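Local coordinates for Wnt inhibitor of Dorsal protein (Drosophila melanogaster, PDB 4KRR) that acts as a secreted Wnt ligand that probably binds frizzled receptors and signals through them to the nucleus, here represented by its N-terminal domain and linker, at residues Lys14-Ala19 with Ala60-Ala65; Glu48-Arg53 with Val195-Ser200; Ala65-Leu70 with Lys99-Tyr104; Cys93-Thr98 with Ala153-Phe158. All blocks are in the same frame, centred on the assembly; numbering follows the deposited sequence.

All four contacts lie in the mainly helical Wnt N-terminal domain and linker. Helix 53-75 ties three together: interaction 1 packs helix 8-26 on it, interaction 3 packs helix 97-107 one turn further on, and interaction 2 sets the loop before it against residues 195-200. Interactions 1 and 3 share Ala65, with centres about 10 Å apart. Interaction 4, about 10 Å from interaction 3 centre to centre, joins the start of helix 97-107 to the hairpin strand 149-155. Interactions 2 and 4 sit on opposite sides of the chain's centre, about 30 Å apart centre to centre. Interactions 3 and 4 nest within the loop closed by interaction 2, which brings late residues back to the start of helix 53-75.

Interaction 1 of 4, residues Lys14-Ala19 with Ala60-Ala65; sequences KGLKQA and AISMAA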
# COMPACT_ATOMS: atom_id res chain seq x y z
N LYS A 14 -2.68 -4.51 -11.93
CA LYS A 14 -1.96 -5.54 -11.18
C LYS A 14 -2.03 -5.26 -9.68
O LYS A 14 -2.18 -6.18 -8.88
CB LYS A 14 -0.50 -5.63 -11.62
CG LYS A 14 -0.29 -6.17 -13.03
CD LYS A 14 1.19 -6.41 -13.33
CE LYS A 14 2.01 -5.13 -13.29
NZ LYS A 14 3.47 -5.37 -13.45
N GLY A 15 -1.93 -3.98 -9.32
CA GLY A 15 -2.03 -3.59 -7.92
C GLY A 15 -3.36 -3.95 -7.29
O GLY A 15 -3.40 -4.57 -6.23
N LEU A 16 -4.45 -3.58 -7.95
CA LEU A 16 -5.79 -3.85 -7.43
C LEU A 16 -6.10 -5.35 -7.35
O LEU A 16 -6.83 -5.78 -6.46
CB LEU A 16 -6.85 -3.13 -8.26
CG LEU A 16 -6.79 -1.60 -8.23
CD1 LEU A 16 -7.96 -1.00 -8.99
CD2 LEU A 16 -6.75 -1.10 -6.79
N LYS A 17 -5.55 -6.13 -8.28
CA LYS A 17 -5.73 -7.57 -8.23
C LYS A 17 -5.05 -8.15 -6.99
O LYS A 17 -5.63 -8.97 -6.28
CB LYS A 17 -5.18 -8.23 -9.50
CG LYS A 17 -5.35 -9.75 -9.53
CD LYS A 17 -4.77 -10.34 -10.80
CE LYS A 17 -4.88 -11.86 -10.80
NZ LYS A 17 -4.34 -12.46 -12.06
N GLN A 18 -3.83 -7.70 -6.74
CA GLN A 18 -3.08 -8.13 -5.57
C GLN A 18 -3.77 -7.65 -4.30
O GLN A 18 -3.88 -8.40 -3.32
CB GLN A 18 -1.65 -7.58 -5.62
CG GLN A 18 -0.83 -7.83 -4.37
CD GLN A 18 -0.58 -9.31 -4.10
OE1 GLN A 18 -1.28 -9.93 -3.30
NE2 GLN A 18 0.41 -9.88 -4.77
N ALA A 19 -4.25 -6.41 -4.32
CA ALA A 19 -4.93 -5.82 -3.18
C ALA A 19 -6.21 -6.58 -2.84
O ALA A 19 -6.50 -6.82 -1.67
CB ALA A 19 -5.23 -4.35 -3.44
N ALA A 60 -6.29 1.99 1.65
CA ALA A 60 -4.94 1.74 2.15
C ALA A 60 -4.29 0.54 1.47
O ALA A 60 -3.16 0.63 0.99
CB ALA A 60 -4.95 1.55 3.66
N ILE A 61 -4.99 -0.59 1.44
CA ILE A 61 -4.44 -1.81 0.85
C ILE A 61 -4.27 -1.65 -0.66
O ILE A 61 -3.35 -2.24 -1.25
CB ILE A 61 -5.29 -3.07 1.19
CG1 ILE A 61 -4.53 -4.35 0.83
CG2 ILE A 61 -6.64 -3.03 0.49
CD1 ILE A 61 -3.46 -4.74 1.84
N SER A 62 -5.12 -0.85 -1.28
CA SER A 62 -5.04 -0.62 -2.72
C SER A 62 -3.85 0.27 -3.07
O SER A 62 -3.09 -0.04 -3.98
CB SER A 62 -6.34 -0.01 -3.25
OG SER A 62 -7.44 -0.86 -2.98
N MET A 63 -3.70 1.37 -2.34
CA MET A 63 -2.55 2.25 -2.50
C MET A 63 -1.24 1.50 -2.26
O MET A 63 -0.29 1.64 -3.02
CB MET A 63 -2.63 3.42 -1.53
CG MET A 63 -1.35 4.24 -1.47
SD MET A 63 -1.43 5.62 -0.33
CE MET A 63 0.25 6.22 -0.41
N ALA A 64 -1.21 0.70 -1.20
CA ALA A 64 -0.01 -0.05 -0.83
C ALA A 64 0.38 -1.05 -1.92
O ALA A 64 1.56 -1.22 -2.22
CB ALA A 64 -0.22 -0.76 0.50
N ALA A 65 -0.62 -1.70 -2.51
CA ALA A 65 -0.37 -2.71 -3.53
C ALA A 65 0.12 -2.07 -4.83
O ALA A 65 0.94 -2.65 -5.54
CB ALA A 65 -1.62 -3.53 -3.78
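Ala65 points its CB at helix 8-26, where it meets the backbone of Gly15 and the methyl of Ala19. The methyl carbon Ala65 CB lies 3.2 Å from Gly15 O. The same carbonyl accepts the helical bond from Ala19 N. Ala19 in turn directs its CB toward helix 53-75. Ala19 CB and Ala65 CB touch at 3.7 Å, methyl against methyl. Ala19 CB also lies 3.6 Å from Ile61 O and rests near the backbone of Ser62.

Larger side chains come in from the flanks. Leu16 starts away from the partner helix, but its CG stands anti to the carbonyl carbon (chi1 -64°). This brings the CD2 branch round to Ser62, with Leu16 CD2 and Ser62 CB 3.7 Å apart. Ile61 CG1 approaches Ala19 from the flank, near its CB and O. Gln18 adds a looser contact through CG, while its amide turns outward, off the partner helix.

The hydroxyl of Ser62 is hydrogen-bonded to Val58 O and to Asn43 ND2, so it meets Leu16 without lacking polar partners. Phe39 of helix 36-44 and Phe158 of helix 158-170 also pack around this crossing.

The short axes cross at 131° and approach to 8.0 Å. Gly15 has no side chain, and both alanines have only a methyl, which lets the backbones come this close. No hydrogen bond or salt bridge links the segments. The contact therefore rests on van der Waals packing of small methyls against each other and against backbone carbonyls already hydrogen-bonded within their helices, Gly15 O by Ala19 N and Ile61 O by Ala65 N.

Interaction 2 of 4, residues Glu48-Arg53 with Val195-Ser200; sequences ENSPNR and VFMQDS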
# COMPACT_ATOMS: atom_id res chain seq x y z
N GLU A 48 -14.82 9.86 0.22
CA GLU A 48 -13.74 10.77 0.59
C GLU A 48 -14.20 11.87 1.54
O GLU A 48 -13.38 12.62 2.07
CB GLU A 48 -13.09 11.36 -0.66
CG GLU A 48 -12.38 10.33 -1.53
CD GLU A 48 -11.70 10.94 -2.74
OE1 GLU A 48 -12.23 11.92 -3.30
OE2 GLU A 48 -10.62 10.45 -3.12
N ASN A 49 -15.51 11.97 1.76
CA ASN A 49 -16.04 12.97 2.67
C ASN A 49 -16.07 12.46 4.11
O ASN A 49 -15.57 13.12 5.02
CB ASN A 49 -17.43 13.43 2.23
CG ASN A 49 -17.41 14.11 0.88
OD1 ASN A 49 -18.18 13.76 -0.02
ND2 ASN A 49 -16.53 15.09 0.73
N SER A 50 -16.65 11.29 4.31
CA SER A 50 -16.73 10.70 5.64
C SER A 50 -16.56 9.19 5.58
O SER A 50 -17.52 8.45 5.74
CB SER A 50 -18.06 11.06 6.30
OG SER A 50 -18.12 10.56 7.63
N PRO A 51 -15.32 8.73 5.35
CA PRO A 51 -15.06 7.30 5.18
C PRO A 51 -15.20 6.52 6.48
O PRO A 51 -14.83 7.02 7.55
CB PRO A 51 -13.60 7.27 4.71
CG PRO A 51 -13.00 8.49 5.30
CD PRO A 51 -14.08 9.53 5.28
N ASN A 52 -15.75 5.31 6.39
CA ASN A 52 -15.77 4.40 7.52
C ASN A 52 -14.50 3.55 7.54
O ASN A 52 -13.66 3.66 6.64
CB ASN A 52 -17.03 3.53 7.53
CG ASN A 52 -17.17 2.66 6.29
OD1 ASN A 52 -16.20 2.08 5.80
ND2 ASN A 52 -18.39 2.56 5.78
N ARG A 53 -14.36 2.71 8.56
CA ARG A 53 -13.15 1.92 8.76
C ARG A 53 -12.83 1.02 7.57
O ARG A 53 -11.66 0.83 7.22
CB ARG A 53 -13.25 1.09 10.04
CG ARG A 53 -11.90 0.64 10.59
CD ARG A 53 -12.05 -0.40 11.68
NE ARG A 53 -12.69 0.13 12.89
CZ ARG A 53 -12.06 0.36 14.03
NH1 ARG A 53 -10.76 0.11 14.13
NH2 ARG A 53 -12.72 0.84 15.08
N VAL A 195 -6.95 6.70 10.29
CA VAL A 195 -8.12 7.37 10.86
C VAL A 195 -9.35 7.19 9.98
O VAL A 195 -9.24 7.07 8.76
CB VAL A 195 -7.86 8.88 11.08
CG1 VAL A 195 -6.74 9.09 12.09
CG2 VAL A 195 -7.54 9.58 9.76
N PHE A 196 -10.51 7.15 10.62
CA PHE A 196 -11.78 7.13 9.90
C PHE A 196 -12.76 8.04 10.63
O PHE A 196 -12.49 8.50 11.74
CB PHE A 196 -12.34 5.71 9.76
CG PHE A 196 -12.73 5.07 11.07
CD1 PHE A 196 -11.77 4.50 11.89
CD2 PHE A 196 -14.06 5.01 11.45
CE1 PHE A 196 -12.13 3.90 13.08
CE2 PHE A 196 -14.43 4.41 12.64
CZ PHE A 196 -13.46 3.86 13.46
N MET A 197 -13.91 8.30 10.00
CA MET A 197 -14.85 9.28 10.53
C MET A 197 -16.24 8.70 10.79
O MET A 197 -16.87 8.99 11.81
CB MET A 197 -14.95 10.48 9.58
CG MET A 197 -13.63 11.23 9.42
SD MET A 197 -13.57 12.33 8.00
CE MET A 197 -14.97 13.40 8.33
N GLN A 198 -16.71 7.86 9.87
CA GLN A 198 -18.07 7.35 9.94
C GLN A 198 -18.15 5.96 10.56
O GLN A 198 -17.23 5.16 10.43
CB GLN A 198 -18.69 7.32 8.54
CG GLN A 198 -20.18 7.03 8.52
CD GLN A 198 -21.01 8.27 8.79
OE1 GLN A 198 -22.20 8.19 9.11
NE2 GLN A 198 -20.39 9.44 8.65
N ASP A 199 -19.26 5.69 11.24
CA ASP A 199 -19.54 4.35 11.72
C ASP A 199 -19.80 3.41 10.55
O ASP A 199 -20.19 3.86 9.46
CB ASP A 199 -20.75 4.34 12.66
CG ASP A 199 -20.41 4.84 14.05
OD1 ASP A 199 -19.21 4.86 14.40
OD2 ASP A 199 -21.34 5.20 14.80
N SER A 200 -19.58 2.12 10.76
CA SER A 200 -19.85 1.13 9.74
C SER A 200 -21.29 0.65 9.86
O SER A 200 -21.82 0.55 10.97
CB SER A 200 -18.88 -0.05 9.87
OG SER A 200 -17.55 0.37 9.63
O HOH W 1 -20.74 4.13 6.74
O HOH W 2 -16.31 2.55 10.57
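Pro51 O accepts two backbone hydrogen bonds, from Met197 N at 2.9 Å and from Gln198 N at 3.1 Å. The first runs nearly along the C=O axis, whereas Gln198 N comes from above the carbonyl plane. Gln198 NE2 donates to Ser50 OG at 2.7 Å, with the hydroxyl close to the amide plane. The Met197 thioether reaches Pro51 CD, and its CE methyl lies against Asn49 O.

Phe196 turns a ring face to the aliphatic start of Arg53. Arg53 CB sits 4.0 Å from the ring centroid, only 6° off the normal, a CH-pi contact. The ring's CE1 corner lies against the face of the guanidinium, with Arg53 NH2 3.5 Å from Phe196 CZ and the planes 46° apart. The bend at chi3 (-66°) sets the guanidinium past the CE1-CZ rim, tilted against the ring. Its NH1 is held by Tyr169 O. Losing the Phe196 ring to an alanine here is likely to leave the Arg53 chain without its aromatic support and open a gap beside it.

One water bridges Arg53 N, Gln198 O and Ser200 OG. Another joins Asn52 ND2 to Asp199 O. Ser200 OG is also hydrogen-bonded to Glu54 OE1. Asn52 is the N-cap of helix 53-75, and its side chain caps a backbone N just beyond. The late loop after strand 195-196 thus docks beside a capped helix start.

Interaction 3 of 4, residues Ala65-Leu70 with Lys99-Tyr104; sequences AIVHTL and KALEQY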
# COMPACT_ATOMS: atom_id res chain seq x y z
N ALA A 65 -0.62 -1.70 -2.51
CA ALA A 65 -0.37 -2.71 -3.53
C ALA A 65 0.12 -2.07 -4.83
O ALA A 65 0.94 -2.65 -5.54
CB ALA A 65 -1.62 -3.53 -3.78
N ILE A 66 -0.40 -0.89 -5.13
CA ILE A 66 0.01 -0.17 -6.33
C ILE A 66 1.45 0.32 -6.21
O ILE A 66 2.24 0.19 -7.14
CB ILE A 66 -0.94 1.02 -6.62
CG1 ILE A 66 -2.33 0.50 -7.00
CG2 ILE A 66 -0.39 1.90 -7.73
CD1 ILE A 66 -3.35 1.59 -7.25
N VAL A 67 1.78 0.86 -5.04
CA VAL A 67 3.14 1.35 -4.78
C VAL A 67 4.14 0.20 -4.71
O VAL A 67 5.26 0.30 -5.22
CB VAL A 67 3.20 2.20 -3.49
CG1 VAL A 67 4.63 2.59 -3.16
CG2 VAL A 67 2.33 3.45 -3.63
N HIS A 68 3.73 -0.90 -4.08
CA HIS A 68 4.55 -2.10 -4.01
C HIS A 68 4.84 -2.63 -5.41
O HIS A 68 5.97 -3.03 -5.71
CB HIS A 68 3.85 -3.18 -3.17
CG HIS A 68 4.70 -4.37 -2.88
ND1 HIS A 68 4.91 -5.39 -3.79
CD2 HIS A 68 5.39 -4.73 -1.76
CE1 HIS A 68 5.69 -6.31 -3.25
NE2 HIS A 68 5.99 -5.93 -2.02
N THR A 69 3.82 -2.62 -6.26
CA THR A 69 3.97 -3.07 -7.64
C THR A 69 4.90 -2.15 -8.41
O THR A 69 5.78 -2.60 -9.13
CB THR A 69 2.60 -3.14 -8.35
OG1 THR A 69 1.75 -4.06 -7.67
CG2 THR A 69 2.77 -3.59 -9.80
N LEU A 70 4.70 -0.84 -8.24
CA LEU A 70 5.50 0.16 -8.94
C LEU A 70 6.96 0.13 -8.49
O LEU A 70 7.87 0.23 -9.31
CB LEU A 70 4.91 1.56 -8.72
CG LEU A 70 5.68 2.73 -9.34
CD1 LEU A 70 5.81 2.54 -10.85
CD2 LEU A 70 5.02 4.06 -9.01
N LYS A 99 10.69 6.86 -4.02
CA LYS A 99 10.56 7.33 -5.40
C LYS A 99 9.17 6.98 -5.94
O LYS A 99 8.53 7.80 -6.60
CB LYS A 99 11.63 6.70 -6.29
CG LYS A 99 13.06 7.07 -5.92
CD LYS A 99 13.32 8.55 -6.15
CE LYS A 99 14.80 8.87 -5.99
NZ LYS A 99 15.63 8.11 -6.96
N ALA A 100 8.72 5.77 -5.64
CA ALA A 100 7.42 5.29 -6.10
C ALA A 100 6.28 6.05 -5.43
O ALA A 100 5.27 6.35 -6.06
CB ALA A 100 7.29 3.80 -5.85
N LEU A 101 6.45 6.35 -4.14
CA LEU A 101 5.46 7.13 -3.40
C LEU A 101 5.28 8.54 -3.98
O LEU A 101 4.22 9.14 -3.85
CB LEU A 101 5.86 7.22 -1.93
CG LEU A 101 5.57 5.97 -1.10
CD1 LEU A 101 6.25 6.08 0.26
CD2 LEU A 101 4.07 5.78 -0.94
N GLU A 102 6.33 9.06 -4.61
CA GLU A 102 6.28 10.39 -5.20
C GLU A 102 5.53 10.38 -6.53
O GLU A 102 4.74 11.28 -6.82
CB GLU A 102 7.69 10.97 -5.36
CG GLU A 102 8.40 11.27 -4.04
CD GLU A 102 9.87 11.61 -4.23
OE1 GLU A 102 10.39 11.39 -5.34
OE2 GLU A 102 10.49 12.10 -3.26
N GLN A 103 5.79 9.35 -7.34
CA GLN A 103 5.05 9.18 -8.59
C GLN A 103 3.57 8.90 -8.31
O GLN A 103 2.70 9.26 -9.10
CB GLN A 103 5.65 8.05 -9.44
CG GLN A 103 7.11 8.28 -9.81
CD GLN A 103 7.48 7.65 -11.14
OE1 GLN A 103 6.64 7.49 -12.03
NE2 GLN A 103 8.75 7.29 -11.29
N TYR A 104 3.30 8.27 -7.17
CA TYR A 104 1.93 8.00 -6.76
C TYR A 104 1.23 9.30 -6.39
O TYR A 104 0.09 9.54 -6.80
CB TYR A 104 1.90 7.02 -5.58
CG TYR A 104 0.49 6.62 -5.17
CD1 TYR A 104 -0.23 7.39 -4.26
CD2 TYR A 104 -0.11 5.48 -5.68
CE1 TYR A 104 -1.51 7.03 -3.88
CE2 TYR A 104 -1.39 5.12 -5.31
CZ TYR A 104 -2.09 5.90 -4.41
OH TYR A 104 -3.36 5.55 -4.02
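The segments 65-70 and 99-104, on helices 53-75 and 97-107, cross at 125° with axes 9.1 Å apart, and Val67 and Ala100 are nearest by CA. Val67 lies in the middle and uses both branches. Its CG1 stands anti to the backbone N (chi1 174°) and touches Ala100 CB at 4.0 Å and Leu101 CD2 at 3.9 Å. Its CG2 meets the ring of Tyr104, with Val67 CG2 3.8 Å from Tyr104 CD2. Ile66 CG2 reaches the edge of the same ring, near its plane.

Leu70 closes the other end. Its CD2 rests 3.9 Å from Ala100 CB and also touches Gln103 CB. Leu101 points away at CB, yet its CD2 turns back to Val67. Were Val67 an alanine, Leu101 and the Tyr104 ring would probably face a gap, since both methyls that fill it would go.

Met63 from helix 53-75 and Leu126 from helix 113-127 add to this apolar cluster. Tyr104 OH is hydrogen-bonded to a glycerol, probably from the crystallisation liquor. No hydrogen bond joins the two segments. The helices are held here by the fit of branched apolar groups against an alanine and a ring.

Interaction 4 of 4, residues Cys93-Thr98 with Ala153-Phe158; sequences CAHEPT and AVLKPF
His95 lays its imidazole over Val154, in the place where the loop entering helix 97-107 meets the end of the two-stranded antiparallel hairpin 130-136/149-155. Val154 CA lies 3.8 Å from the centroid of the His95 ring, 20° off its normal. This is a CH-pi contact, offset toward the rim. Val154 CG1 covers the same ring, with its nearest approach 3.6 Å to His95 CD2. The two side chains meet at a slant. The His95 CG stands anti to its own carbonyl carbon (chi1 -73°), which turns the ring along the strand toward Leu155. Leu155 CG sits at the ring edge, in its plane. Thr71 and Ala75 of helix 53-75 also touch His95, so the imidazole touches both that helix and the strand.

Leu155 continues the packing deeper, where its CD2 touches Pro97 CB at 4.2 Å. Glu96 is the N-cap residue, and Pro97 begins the helix. At the other end Ala94 CB lies near Ala153, closest to its carbonyl O, with the two methyls in loose contact. Just before it, Cys93 is joined to Cys84 by a disulfide. Within the hairpin, Val154 pairs by backbone with Glu131.

One backbone hydrogen bond fastens the two segments: His95 N donates to Ala153 O at 2.6 Å, with an N-H...O angle of 168°.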
# COMPACT_ATOMS: atom_id res chain seq x y z
N CYS A 93 19.22 -4.60 -8.27
CA CYS A 93 18.73 -3.23 -8.10
C CYS A 93 17.89 -3.08 -6.83
O CYS A 93 16.88 -3.75 -6.67
CB CYS A 93 17.93 -2.79 -9.32
SG CYS A 93 17.37 -1.08 -9.26
N ALA A 94 18.32 -2.18 -5.95
CA ALA A 94 17.62 -1.96 -4.68
C ALA A 94 16.29 -1.26 -4.89
O ALA A 94 16.17 -0.36 -5.73
CB ALA A 94 18.50 -1.17 -3.73
N HIS A 95 15.28 -1.67 -4.12
CA HIS A 95 13.97 -1.05 -4.21
C HIS A 95 14.00 0.38 -3.70
O HIS A 95 14.73 0.70 -2.77
CB HIS A 95 12.93 -1.88 -3.44
CG HIS A 95 12.55 -3.16 -4.13
ND1 HIS A 95 11.36 -3.80 -3.88
CD2 HIS A 95 13.21 -3.91 -5.04
CE1 HIS A 95 11.30 -4.90 -4.62
NE2 HIS A 95 12.41 -4.98 -5.34
N GLU A 96 13.20 1.24 -4.33
CA GLU A 96 13.11 2.64 -3.95
C GLU A 96 11.66 3.05 -3.76
O GLU A 96 11.07 3.71 -4.62
CB GLU A 96 13.77 3.52 -5.03
CG GLU A 96 15.26 3.25 -5.22
CD GLU A 96 15.83 3.96 -6.44
OE1 GLU A 96 15.41 3.63 -7.57
OE2 GLU A 96 16.70 4.83 -6.26
N PRO A 97 11.07 2.66 -2.61
CA PRO A 97 9.65 2.93 -2.34
C PRO A 97 9.33 4.42 -2.25
O PRO A 97 8.23 4.83 -2.62
CB PRO A 97 9.42 2.25 -0.98
CG PRO A 97 10.78 2.16 -0.36
CD PRO A 97 11.73 1.96 -1.50
N THR A 98 10.28 5.22 -1.78
CA THR A 98 10.07 6.66 -1.68
C THR A 98 9.89 7.30 -3.05
O THR A 98 9.03 8.16 -3.23
CB THR A 98 11.23 7.34 -0.92
OG1 THR A 98 11.29 6.82 0.42
CG2 THR A 98 11.02 8.85 -0.86
N ALA A 153 18.42 -3.90 -0.98
CA ALA A 153 17.19 -3.65 -0.23
C ALA A 153 15.96 -3.90 -1.10
O ALA A 153 15.88 -3.40 -2.21
CB ALA A 153 17.18 -2.23 0.31
N VAL A 154 15.02 -4.68 -0.58
CA VAL A 154 13.77 -4.95 -1.28
C VAL A 154 12.59 -4.85 -0.32
O VAL A 154 12.75 -5.04 0.88
CB VAL A 154 13.76 -6.34 -1.95
CG1 VAL A 154 14.79 -6.41 -3.07
CG2 VAL A 154 14.00 -7.43 -0.92
N LEU A 155 11.41 -4.55 -0.86
CA LEU A 155 10.20 -4.52 -0.06
C LEU A 155 9.81 -5.92 0.37
O LEU A 155 10.00 -6.88 -0.38
CB LEU A 155 9.05 -3.89 -0.85
CG LEU A 155 9.05 -2.37 -1.03
CD1 LEU A 155 7.89 -1.94 -1.91
CD2 LEU A 155 8.98 -1.68 0.32
N LYS A 156 9.27 -6.04 1.58
CA LYS A 156 8.76 -7.32 2.08
C LYS A 156 7.72 -7.88 1.12
O LYS A 156 7.15 -7.13 0.32
CB LYS A 156 8.09 -7.14 3.45
CG LYS A 156 8.99 -6.65 4.56
CD LYS A 156 8.25 -6.61 5.88
CE LYS A 156 7.02 -5.72 5.81
NZ LYS A 156 6.32 -5.63 7.12
N PRO A 157 7.48 -9.20 1.17
CA PRO A 157 6.35 -9.76 0.44
C PRO A 157 5.06 -9.04 0.84
O PRO A 157 4.92 -8.66 2.01
CB PRO A 157 6.32 -11.23 0.89
CG PRO A 157 7.25 -11.31 2.07
CD PRO A 157 8.27 -10.24 1.86
N PHE A 158 4.16 -8.84 -0.10
CA PHE A 158 3.00 -8.00 0.15
C PHE A 158 2.07 -8.54 1.24
O PHE A 158 1.38 -7.78 1.90
CB PHE A 158 2.21 -7.73 -1.14
CG PHE A 158 1.12 -6.72 -0.96
CD1 PHE A 158 1.43 -5.38 -0.79
CD2 PHE A 158 -0.20 -7.11 -0.94
CE1 PHE A 158 0.43 -4.44 -0.61
CE2 PHE A 158 -1.21 -6.17 -0.76
CZ PHE A 158 -0.89 -4.84 -0.59